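PDB 5O8P: L-lysine 6-monooxygenase involved in desferrioxamine biosynthesis from Erwinia amylovora CFBP1430, which probably uses FAD and NADPH to N-hydroxylate cadaverine, a step in the biosynthesis of the siderophore desferrioxamine. Local coordinates for residues Gln190-Ile195 / Arg332-Val337; Pro161-Pro166 / His178-Leu183; Leu26-Glu31 / Leu114-Trp119; Glu247-Phe252 / His387-Val392. One frame throughout, in Å; residues are numbered along the deposited sequence.

Contact 1: residues Gln190-Ile195 / Arg332-Val337; sequences QKKRSI and RTEGLV
Gly335 N donates to Ser194 O (2.8 Å), the backbone bond that seats strand 335-338 beside strand 194-198 in parallel. Ile195 pairs with Gly335 in this register, and a CA-H...O contact runs from Ile195 CA to Gly335 O. One residue earlier a side chain stands in for backbone: Ser194 OG, set between its own N and carbonyl carbon (chi1 55°), accepts Glu334 N at 2.9 Å. The Glu334 side chain extends to Arg193. Its OE1 receives Arg193 N at 3.0 Å in a nearly straight bond (171°) that arrives from above the carboxylate plane. OE2 offers its syn lone pair to Arg193 NH1 (3.2 Å), a salt bridge in which the guanidinium and carboxylate planes stand 77° apart. Lys192 instead contributes aliphatic chain, its CD lying 3.4 Å from Gly335 N. Deeper in, Ile195 CG2 meets Val337 CG2 at 4.3 Å, and helix 202-213 packs on both side chains. Thr333 OG1 bonds to Gly335 O and to Thr196 OG1. The carboxylate thus anchors both backbone and side chain of Arg193, so polar grip at the partly exposed strand entrance gives way to apolar packing within the parallel sheet.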
# COMPACT_ATOMS: atom_id res chain seq x y z
N GLN B 190 -19.13 -16.79 22.63
CA GLN B 190 -17.73 -17.15 22.95
C GLN B 190 -17.58 -18.18 24.09
O GLN B 190 -16.55 -18.84 24.19
CB GLN B 190 -16.88 -15.89 23.20
CG GLN B 190 -16.69 -15.05 21.93
CD GLN B 190 -15.76 -13.86 22.10
OE1 GLN B 190 -15.97 -13.03 22.97
NE2 GLN B 190 -14.73 -13.78 21.27
N LYS B 191 -18.61 -18.32 24.92
CA LYS B 191 -18.66 -19.40 25.92
C LYS B 191 -18.91 -20.79 25.33
O LYS B 191 -18.67 -21.80 26.01
CB LYS B 191 -19.74 -19.12 26.98
CG LYS B 191 -19.38 -18.00 27.94
CD LYS B 191 -20.52 -17.71 28.91
CE LYS B 191 -20.25 -16.43 29.68
NZ LYS B 191 -21.49 -15.79 30.20
N LYS B 192 -19.41 -20.86 24.10
CA LYS B 192 -19.73 -22.15 23.48
C LYS B 192 -18.50 -22.88 22.96
O LYS B 192 -17.42 -22.29 22.81
CB LYS B 192 -20.76 -21.96 22.35
CG LYS B 192 -22.03 -21.25 22.80
CD LYS B 192 -23.10 -21.30 21.73
CE LYS B 192 -24.33 -20.49 22.09
NZ LYS B 192 -25.17 -21.07 23.18
N ARG B 193 -18.66 -24.18 22.74
CA ARG B 193 -17.58 -25.04 22.25
C ARG B 193 -17.31 -24.84 20.76
O ARG B 193 -16.18 -25.03 20.32
CB ARG B 193 -17.89 -26.53 22.49
CG ARG B 193 -17.53 -27.04 23.87
CD ARG B 193 -17.71 -28.55 23.94
NE ARG B 193 -17.84 -29.04 25.31
CZ ARG B 193 -18.92 -28.90 26.09
NH1 ARG B 193 -20.01 -28.26 25.67
NH2 ARG B 193 -18.90 -29.40 27.33
N SER B 194 -18.36 -24.51 20.00
CA SER B 194 -18.25 -24.32 18.55
C SER B 194 -19.18 -23.20 18.09
O SER B 194 -20.29 -23.06 18.61
CB SER B 194 -18.59 -25.61 17.80
OG SER B 194 -19.86 -26.11 18.19
N ILE B 195 -18.70 -22.40 17.13
CA ILE B 195 -19.49 -21.32 16.53
C ILE B 195 -19.40 -21.49 15.02
O ILE B 195 -18.35 -21.85 14.51
CB ILE B 195 -18.92 -19.93 16.88
CG1 ILE B 195 -18.83 -19.74 18.41
CG2 ILE B 195 -19.74 -18.81 16.23
CD1 ILE B 195 -18.05 -18.52 18.83
N ARG B 332 -22.14 -29.94 12.46
CA ARG B 332 -22.68 -29.65 13.79
C ARG B 332 -22.09 -28.40 14.36
O ARG B 332 -20.95 -28.07 14.08
CB ARG B 332 -22.39 -30.80 14.74
CG ARG B 332 -23.34 -31.97 14.62
CD ARG B 332 -22.59 -33.21 15.09
NE ARG B 332 -23.45 -34.36 15.27
CZ ARG B 332 -24.29 -34.53 16.29
NH1 ARG B 332 -24.44 -33.59 17.23
NH2 ARG B 332 -25.02 -35.64 16.38
N THR B 333 -22.87 -27.70 15.18
CA THR B 333 -22.40 -26.49 15.85
C THR B 333 -23.31 -26.13 17.03
O THR B 333 -24.52 -26.40 17.00
CB THR B 333 -22.28 -25.31 14.85
OG1 THR B 333 -21.51 -24.24 15.42
CG2 THR B 333 -23.65 -24.80 14.41
N GLU B 334 -22.73 -25.55 18.08
CA GLU B 334 -23.51 -25.09 19.23
C GLU B 334 -24.03 -23.71 18.92
O GLU B 334 -25.25 -23.50 18.87
CB GLU B 334 -22.68 -25.08 20.51
CG GLU B 334 -22.22 -26.46 20.94
CD GLU B 334 -21.63 -26.51 22.35
OE1 GLU B 334 -21.39 -25.43 22.94
OE2 GLU B 334 -21.39 -27.63 22.85
N GLY B 335 -23.11 -22.79 18.69
CA GLY B 335 -23.42 -21.40 18.31
C GLY B 335 -23.59 -21.30 16.82
O GLY B 335 -22.90 -21.98 16.06
N LEU B 336 -24.51 -20.45 16.39
CA LEU B 336 -24.79 -20.25 14.98
C LEU B 336 -25.05 -18.77 14.75
O LEU B 336 -25.98 -18.21 15.29
CB LEU B 336 -26.01 -21.08 14.59
CG LEU B 336 -26.52 -20.97 13.16
CD1 LEU B 336 -25.42 -21.34 12.19
CD2 LEU B 336 -27.72 -21.88 12.95
N VAL B 337 -24.18 -18.13 13.97
CA VAL B 337 -24.38 -16.74 13.58
C VAL B 337 -24.91 -16.75 12.16
O VAL B 337 -24.23 -17.18 11.24
CB VAL B 337 -23.08 -15.94 13.65
CG1 VAL B 337 -23.28 -14.54 13.07
CG2 VAL B 337 -22.59 -15.85 15.08

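Contact 2: residues Pro161-Pro166 / His178-Leu183; sequences PSAWSP and HSSEYL
The imidazole of His178 lies with one face against Ala163 and its edge turned to the backbone that follows. Ala163 CB sits over that face in a CH-pi contact, 3.7 Å from the ring centroid and 16° off the normal, displaced toward the CE1 rim. The CB of Trp164 points away from the histidine, and this residue meets the ring through its backbone, chiefly the carbonyl. Trp164 O lies near the ring plane at 3.3 Å from His178 NE2, but the bent N-H...O angle of 128° makes this a weak hydrogen bond; NE2 also bonds to Gly341 O, and Trp164 O to Thr340 OG1. Ser165 OG approaches the same edge, 3.7 Å from His178 CD2. Across the ring, ND1 is held by Ser180: the backbone N donates to it at 3.2 Å, tilted 23° from the ring plane, and Ser180 OG hydrogen-bonds to it at 2.6 Å. Polar partners at both nitrogens should limit rotation of the imidazole and keep its face under the methyl group. Strand 162-163 pairs with strand 342-343, while His178 ends the edge strand of the five-stranded parallel sheet just before helix 182-190. The arrangement is consistent with a linker crossing between the FAD-binding and NADPH-binding Rossmann-type domains, as in related flavin monooxygenases, with Pro161 touching FAD at its near end.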
# COMPACT_ATOMS: atom_id res chain seq x y z
N PRO B 161 -34.65 -2.02 4.80
CA PRO B 161 -34.96 -3.42 4.69
C PRO B 161 -34.86 -4.06 6.06
O PRO B 161 -34.33 -3.45 6.98
CB PRO B 161 -33.85 -3.93 3.76
CG PRO B 161 -32.68 -3.06 4.05
CD PRO B 161 -33.19 -1.80 4.70
N SER B 162 -35.37 -5.28 6.19
CA SER B 162 -35.39 -5.99 7.46
C SER B 162 -34.45 -7.19 7.42
O SER B 162 -34.18 -7.75 6.35
CB SER B 162 -36.82 -6.44 7.77
OG SER B 162 -37.71 -5.34 7.85
N ALA B 163 -33.95 -7.58 8.60
CA ALA B 163 -33.07 -8.74 8.74
C ALA B 163 -33.77 -9.97 8.18
O ALA B 163 -34.99 -10.12 8.33
CB ALA B 163 -32.72 -8.97 10.20
N TRP B 164 -33.00 -10.84 7.53
CA TRP B 164 -33.53 -12.03 6.87
C TRP B 164 -32.71 -13.25 7.21
O TRP B 164 -31.47 -13.20 7.17
CB TRP B 164 -33.50 -11.83 5.36
CG TRP B 164 -34.04 -13.00 4.59
CD1 TRP B 164 -35.33 -13.22 4.24
CD2 TRP B 164 -33.28 -14.09 4.07
NE1 TRP B 164 -35.44 -14.38 3.53
CE2 TRP B 164 -34.20 -14.95 3.41
CE3 TRP B 164 -31.93 -14.45 4.10
CZ2 TRP B 164 -33.80 -16.13 2.78
CZ3 TRP B 164 -31.53 -15.62 3.47
CH2 TRP B 164 -32.46 -16.45 2.81
N SER B 165 -33.40 -14.35 7.53
CA SER B 165 -32.80 -15.67 7.73
C SER B 165 -33.52 -16.68 6.85
O SER B 165 -34.69 -16.47 6.53
CB SER B 165 -32.91 -16.08 9.19
OG SER B 165 -32.38 -15.08 10.04
N PRO B 166 -32.85 -17.79 6.45
CA PRO B 166 -33.49 -18.79 5.59
C PRO B 166 -34.80 -19.32 6.15
O PRO B 166 -34.96 -19.38 7.37
CB PRO B 166 -32.44 -19.91 5.51
CG PRO B 166 -31.14 -19.23 5.77
CD PRO B 166 -31.46 -18.17 6.78
N HIS B 178 -28.76 -13.52 14.50
CA HIS B 178 -28.55 -12.83 13.22
C HIS B 178 -27.38 -11.84 13.39
O HIS B 178 -27.10 -11.38 14.52
CB HIS B 178 -29.82 -12.09 12.81
CG HIS B 178 -29.79 -11.56 11.42
ND1 HIS B 178 -29.31 -10.31 11.11
CD2 HIS B 178 -30.18 -12.11 10.25
CE1 HIS B 178 -29.40 -10.11 9.80
NE2 HIS B 178 -29.93 -11.19 9.26
N SER B 179 -26.71 -11.52 12.28
CA SER B 179 -25.56 -10.62 12.36
C SER B 179 -25.90 -9.32 13.10
O SER B 179 -25.13 -8.84 13.93
CB SER B 179 -25.03 -10.30 10.97
OG SER B 179 -26.02 -9.64 10.20
N SER B 180 -27.08 -8.77 12.81
CA SER B 180 -27.60 -7.55 13.44
C SER B 180 -27.68 -7.58 14.97
O SER B 180 -27.68 -6.53 15.59
CB SER B 180 -28.99 -7.25 12.90
OG SER B 180 -29.77 -8.41 12.88
N GLU B 181 -27.77 -8.78 15.56
CA GLU B 181 -27.80 -8.93 17.01
C GLU B 181 -26.47 -9.47 17.56
O GLU B 181 -26.43 -10.02 18.68
CB GLU B 181 -28.92 -9.90 17.36
CG GLU B 181 -30.28 -9.61 16.74
CD GLU B 181 -31.27 -10.75 17.02
OE1 GLU B 181 -31.69 -10.94 18.19
OE2 GLU B 181 -31.61 -11.50 16.06
N TYR B 182 -25.39 -9.36 16.79
CA TYR B 182 -24.13 -10.03 17.11
C TYR B 182 -23.49 -9.48 18.38
O TYR B 182 -23.19 -10.24 19.30
CB TYR B 182 -23.11 -9.96 15.95
CG TYR B 182 -21.70 -10.35 16.35
CD1 TYR B 182 -21.41 -11.67 16.71
CD2 TYR B 182 -20.68 -9.41 16.39
CE1 TYR B 182 -20.12 -12.03 17.10
CE2 TYR B 182 -19.38 -9.77 16.75
CZ TYR B 182 -19.11 -11.08 17.10
OH TYR B 182 -17.83 -11.47 17.48
N LEU B 183 -23.26 -8.18 18.44
CA LEU B 183 -22.56 -7.62 19.59
C LEU B 183 -23.23 -7.92 20.92
O LEU B 183 -22.54 -8.15 21.90
CB LEU B 183 -22.31 -6.11 19.45
CG LEU B 183 -21.00 -5.67 18.77
CD1 LEU B 183 -20.78 -4.19 19.10
CD2 LEU B 183 -19.76 -6.48 19.16

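Contact 3: residues Leu26-Glu31 / Leu114-Trp119; sequences LSEPVE and LGNLRW
An extended Glu28 side chain, its CG anti to the backbone N (chi1 -152°), carries the carboxylate from the turn that follows helix 18-27 across to Gly115. There OE2 accepts Gly115 N at 2.9 Å. The N-H...O angle is 154°, and the donor comes to the anti side of the oxygen, 34° out of the carboxylate plane. OE1 takes a different partner, Tyr75 OH, so two separate groups fix how the carboxylate is turned. Leu114 runs aslant beneath it, with CD2 lying 3.5 Å from Glu28 OE1 and 3.7 Å from Glu28 CD. This leucine methyl shields one side of the acid; Leu114 also packs on Leu21 and Cys25 of helix 18-27. Asn116 has its CB directed toward the 26-31 segment. Its ND2 comes within 3.7 Å of Ser27 OG and 4.0 Å of Glu28 CB without bonding to either; it donates to Ala24 O instead, and Ser27 OG bonds to Leu23 O. Glu28 itself stands in a type I beta turn, closed by Val30 N to Ser27 O at 3.1 Å. The acid therefore ties this turn to the segment leaving helix 100-113, just before strand 117-118 joins strand 35-38 in parallel. With strand 8-14, helix 18-27 and strand 35-38 form the beta-alpha-beta unit typical of a Rossmann-type FAD-binding domain, and the contact lies at its far end from the cofactor.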
# COMPACT_ATOMS: atom_id res chain seq x y z
N LEU B 26 -30.18 17.86 3.10
CA LEU B 26 -30.21 18.53 1.82
C LEU B 26 -31.44 19.40 1.67
O LEU B 26 -31.33 20.46 1.07
CB LEU B 26 -30.10 17.53 0.67
CG LEU B 26 -28.73 16.85 0.54
CD1 LEU B 26 -28.76 15.77 -0.53
CD2 LEU B 26 -27.63 17.86 0.25
N SER B 27 -32.58 18.97 2.22
CA SER B 27 -33.84 19.74 2.09
C SER B 27 -33.98 20.92 3.05
O SER B 27 -34.62 21.89 2.70
CB SER B 27 -35.08 18.85 2.20
OG SER B 27 -35.07 18.02 3.33
N GLU B 28 -33.38 20.84 4.25
CA GLU B 28 -33.54 21.91 5.26
C GLU B 28 -33.31 23.35 4.73
O GLU B 28 -34.19 24.19 4.91
CB GLU B 28 -32.66 21.68 6.50
CG GLU B 28 -33.25 22.32 7.77
CD GLU B 28 -32.35 22.22 9.00
OE1 GLU B 28 -31.11 22.22 8.82
OE2 GLU B 28 -32.87 22.17 10.15
N PRO B 29 -32.17 23.62 4.06
CA PRO B 29 -31.91 25.00 3.61
C PRO B 29 -32.60 25.43 2.32
O PRO B 29 -32.48 26.58 1.93
CB PRO B 29 -30.39 25.01 3.40
CG PRO B 29 -30.12 23.64 2.91
CD PRO B 29 -31.08 22.72 3.63
N VAL B 30 -33.34 24.53 1.66
CA VAL B 30 -34.04 24.89 0.43
C VAL B 30 -35.22 25.84 0.72
O VAL B 30 -36.08 25.54 1.55
CB VAL B 30 -34.53 23.62 -0.31
CG1 VAL B 30 -35.32 23.97 -1.57
CG2 VAL B 30 -33.35 22.73 -0.66
N GLU B 31 -35.25 26.98 0.02
CA GLU B 31 -36.33 27.96 0.13
C GLU B 31 -37.64 27.41 -0.43
O GLU B 31 -37.65 26.80 -1.49
CB GLU B 31 -35.97 29.26 -0.62
CG GLU B 31 -34.82 30.05 0.02
CD GLU B 31 -35.25 30.97 1.17
OE1 GLU B 31 -36.37 30.80 1.72
OE2 GLU B 31 -34.47 31.87 1.55
N LEU B 114 -30.62 19.14 13.11
CA LEU B 114 -31.75 19.35 12.23
C LEU B 114 -33.02 19.70 12.98
O LEU B 114 -33.22 19.31 14.13
CB LEU B 114 -32.02 18.11 11.36
CG LEU B 114 -31.02 17.82 10.23
CD1 LEU B 114 -31.10 16.35 9.81
CD2 LEU B 114 -31.30 18.72 9.05
N GLY B 115 -33.89 20.44 12.28
CA GLY B 115 -35.22 20.77 12.76
C GLY B 115 -36.34 19.92 12.17
O GLY B 115 -37.40 19.81 12.77
N ASN B 116 -36.12 19.32 11.00
CA ASN B 116 -37.21 18.67 10.25
C ASN B 116 -37.45 17.20 10.60
O ASN B 116 -38.19 16.52 9.89
CB ASN B 116 -37.02 18.84 8.74
CG ASN B 116 -35.63 18.48 8.26
OD1 ASN B 116 -34.80 18.00 9.03
ND2 ASN B 116 -35.37 18.74 6.97
N LEU B 117 -36.86 16.70 11.69
CA LEU B 117 -37.03 15.30 12.09
C LEU B 117 -38.01 15.17 13.24
O LEU B 117 -37.98 15.99 14.14
CB LEU B 117 -35.68 14.70 12.52
CG LEU B 117 -34.54 14.86 11.51
CD1 LEU B 117 -33.28 14.18 12.04
CD2 LEU B 117 -34.95 14.33 10.14
N ARG B 118 -38.87 14.15 13.20
CA ARG B 118 -39.82 13.84 14.26
C ARG B 118 -39.61 12.39 14.71
O ARG B 118 -40.07 11.45 14.06
CB ARG B 118 -41.27 14.03 13.78
CG ARG B 118 -42.08 14.95 14.67
CD ARG B 118 -42.24 16.35 14.11
NE ARG B 118 -40.99 17.09 13.98
CZ ARG B 118 -40.88 18.37 13.61
NH1 ARG B 118 -41.97 19.11 13.34
NH2 ARG B 118 -39.68 18.93 13.50
N TRP B 119 -38.92 12.22 15.83
CA TRP B 119 -38.66 10.88 16.37
C TRP B 119 -39.87 10.33 17.14
O TRP B 119 -40.84 11.04 17.35
CB TRP B 119 -37.41 10.90 17.27
CG TRP B 119 -36.19 11.31 16.53
CD1 TRP B 119 -35.56 12.51 16.60
CD2 TRP B 119 -35.47 10.53 15.57
NE1 TRP B 119 -34.48 12.54 15.74
CE2 TRP B 119 -34.40 11.33 15.10
CE3 TRP B 119 -35.62 9.23 15.06
CZ2 TRP B 119 -33.48 10.87 14.15
CZ3 TRP B 119 -34.71 8.77 14.12
CH2 TRP B 119 -33.65 9.59 13.67

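Contact 4: residues Glu247-Phe252 / His387-Val392; sequences EWIDYF and HTHGFV
Trp248 takes the edge of Phe391 over one face of its six-membered ring. The pair is edge-to-face, with centroids 4.9 Å apart and planes at 63°; Phe391 CD1 comes to 3.4 Å from Trp248 CH2. The opposite face of the indole rests on Phe252 CB, from the next turn of the same helix. Phe252 lays its own ring under the backbone of Gly390, whose CA stands over the face in a CH-pi contact, 3.5 Å from the ring centroid and 23° off the normal. The edge of that ring is turned to the carbonyls of His387 and Thr388, with Phe252 CD2 3.7 Å from Thr388 O. Trp248 and Phe252 both project CG anti to the backbone N, which sends both side chains off the same flank of the helix. Gly390, at positive phi, is where the chain leaves helix 386-389. It then runs on toward Pro394 and Leu396 of the FAD site and helix 399-410, and helix 246-253 packs against this turn. Tyr271, a residue of the NADP(+) site, which is empty of ligand in this chain, lies about 3 Å from Phe391 between nearest side-chain atoms. Val392 CG2 meets Ile249 CD1 at 3.6 Å. Ile249 also sends CG2 to 3.6 Å from His389 ND1, obliquely to the imidazole, whose NE2 bonds to Gln368 O and whose ring stacks with Tyr371. On another flank of helix 246-253, Tyr251 OH reaches Glu324 and Gln322 of the second subunit.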
# COMPACT_ATOMS: atom_id res chain seq x y z
N GLU B 247 -24.90 7.29 -15.52
CA GLU B 247 -24.98 6.73 -16.88
C GLU B 247 -25.24 5.25 -16.85
O GLU B 247 -26.01 4.76 -17.66
CB GLU B 247 -23.73 6.95 -17.72
CG GLU B 247 -23.07 8.30 -17.58
CD GLU B 247 -21.89 8.23 -16.65
OE1 GLU B 247 -20.86 7.71 -17.09
OE2 GLU B 247 -21.97 8.75 -15.52
N TRP B 248 -24.59 4.55 -15.92
CA TRP B 248 -24.85 3.13 -15.77
C TRP B 248 -26.28 2.85 -15.30
O TRP B 248 -26.91 1.89 -15.76
CB TRP B 248 -23.85 2.47 -14.80
CG TRP B 248 -23.99 1.00 -14.85
CD1 TRP B 248 -23.46 0.16 -15.79
CD2 TRP B 248 -24.79 0.20 -14.00
NE1 TRP B 248 -23.87 -1.13 -15.56
CE2 TRP B 248 -24.68 -1.14 -14.46
CE3 TRP B 248 -25.59 0.47 -12.89
CZ2 TRP B 248 -25.32 -2.20 -13.83
CZ3 TRP B 248 -26.23 -0.59 -12.26
CH2 TRP B 248 -26.09 -1.91 -12.73
N ILE B 249 -26.79 3.69 -14.39
CA ILE B 249 -28.12 3.47 -13.84
C ILE B 249 -29.17 3.64 -14.94
O ILE B 249 -30.09 2.83 -15.03
CB ILE B 249 -28.40 4.37 -12.62
CG1 ILE B 249 -27.44 4.03 -11.49
CG2 ILE B 249 -29.81 4.13 -12.10
CD1 ILE B 249 -27.29 5.14 -10.47
N ASP B 250 -29.00 4.65 -15.78
CA ASP B 250 -29.87 4.84 -16.95
C ASP B 250 -29.84 3.61 -17.83
O ASP B 250 -30.87 3.13 -18.28
CB ASP B 250 -29.45 6.06 -17.79
CG ASP B 250 -29.50 7.38 -17.01
OD1 ASP B 250 -30.32 7.50 -16.07
OD2 ASP B 250 -28.73 8.30 -17.35
N TYR B 251 -28.63 3.10 -18.07
CA TYR B 251 -28.43 1.91 -18.89
C TYR B 251 -29.15 0.72 -18.28
O TYR B 251 -29.95 0.07 -18.97
CB TYR B 251 -26.92 1.62 -19.08
CG TYR B 251 -26.57 0.22 -19.50
CD1 TYR B 251 -26.75 -0.19 -20.82
CD2 TYR B 251 -26.03 -0.70 -18.59
CE1 TYR B 251 -26.43 -1.48 -21.22
CE2 TYR B 251 -25.71 -2.00 -18.98
CZ TYR B 251 -25.92 -2.38 -20.29
OH TYR B 251 -25.60 -3.65 -20.71
N PHE B 252 -28.92 0.49 -16.99
CA PHE B 252 -29.52 -0.64 -16.28
C PHE B 252 -31.05 -0.63 -16.28
O PHE B 252 -31.68 -1.68 -16.38
CB PHE B 252 -29.01 -0.70 -14.83
CG PHE B 252 -29.44 -1.93 -14.09
CD1 PHE B 252 -28.72 -3.12 -14.17
CD2 PHE B 252 -30.64 -1.93 -13.38
CE1 PHE B 252 -29.17 -4.25 -13.52
CE2 PHE B 252 -31.09 -3.06 -12.73
CZ PHE B 252 -30.36 -4.23 -12.80
N HIS B 387 -34.14 -4.02 -7.75
CA HIS B 387 -34.65 -4.81 -8.88
C HIS B 387 -34.82 -4.03 -10.19
O HIS B 387 -34.92 -4.63 -11.25
CB HIS B 387 -35.94 -5.56 -8.48
CG HIS B 387 -37.11 -4.67 -8.22
ND1 HIS B 387 -37.31 -4.02 -7.01
CD2 HIS B 387 -38.22 -4.43 -8.95
CE1 HIS B 387 -38.45 -3.35 -7.05
NE2 HIS B 387 -39.02 -3.59 -8.22
N THR B 388 -34.87 -2.70 -10.12
CA THR B 388 -35.04 -1.82 -11.30
C THR B 388 -33.93 -0.77 -11.53
O THR B 388 -33.84 -0.24 -12.63
CB THR B 388 -36.35 -1.02 -11.17
OG1 THR B 388 -36.34 -0.30 -9.92
CG2 THR B 388 -37.58 -1.91 -11.24
N HIS B 389 -33.14 -0.44 -10.50
CA HIS B 389 -32.00 0.49 -10.62
C HIS B 389 -30.63 -0.15 -10.37
O HIS B 389 -29.61 0.53 -10.48
CB HIS B 389 -32.20 1.67 -9.66
CG HIS B 389 -33.28 2.60 -10.09
ND1 HIS B 389 -33.02 3.91 -10.44
CD2 HIS B 389 -34.61 2.42 -10.23
CE1 HIS B 389 -34.16 4.50 -10.78
NE2 HIS B 389 -35.14 3.62 -10.67
N GLY B 390 -30.62 -1.43 -10.02
CA GLY B 390 -29.40 -2.24 -10.03
C GLY B 390 -28.63 -2.23 -8.74
O GLY B 390 -29.09 -1.71 -7.73
N PHE B 391 -27.41 -2.78 -8.80
CA PHE B 391 -26.53 -2.96 -7.62
C PHE B 391 -26.14 -1.68 -6.84
O PHE B 391 -25.55 -1.79 -5.76
CB PHE B 391 -25.25 -3.68 -8.08
CG PHE B 391 -24.21 -2.75 -8.63
CD1 PHE B 391 -24.22 -2.34 -9.97
CD2 PHE B 391 -23.25 -2.21 -7.78
CE1 PHE B 391 -23.27 -1.47 -10.44
CE2 PHE B 391 -22.29 -1.33 -8.25
CZ PHE B 391 -22.30 -0.97 -9.58
N VAL B 392 -26.45 -0.49 -7.38
CA VAL B 392 -25.99 0.77 -6.76
C VAL B 392 -26.90 1.29 -5.64
O VAL B 392 -26.59 2.31 -5.02
CB VAL B 392 -25.83 1.90 -7.79
CG1 VAL B 392 -24.82 1.52 -8.85
CG2 VAL B 392 -27.18 2.26 -8.39

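Contacts 1, 3 and 4 are buried, whereas contact 2 lies at the surface. Contacts 1 and 2 share the parallel sheet that includes strands 177-178, 335-338 and 194-198; helix 182-190 leads from one to the other, and their centres are 17 Å apart. Contact 3 belongs to the other Rossmann-type unit, about 46 Å from contact 1 between centres and across the chain's centre. Contact 4 crosses contact 1 along the chain and is the aromatic one, without a hydrogen bond between its segments. Contact 1 combines strand pairing with a salt bridge, contact 2 turns on one imidazole, and contact 3 on one carboxylate-to-backbone bond.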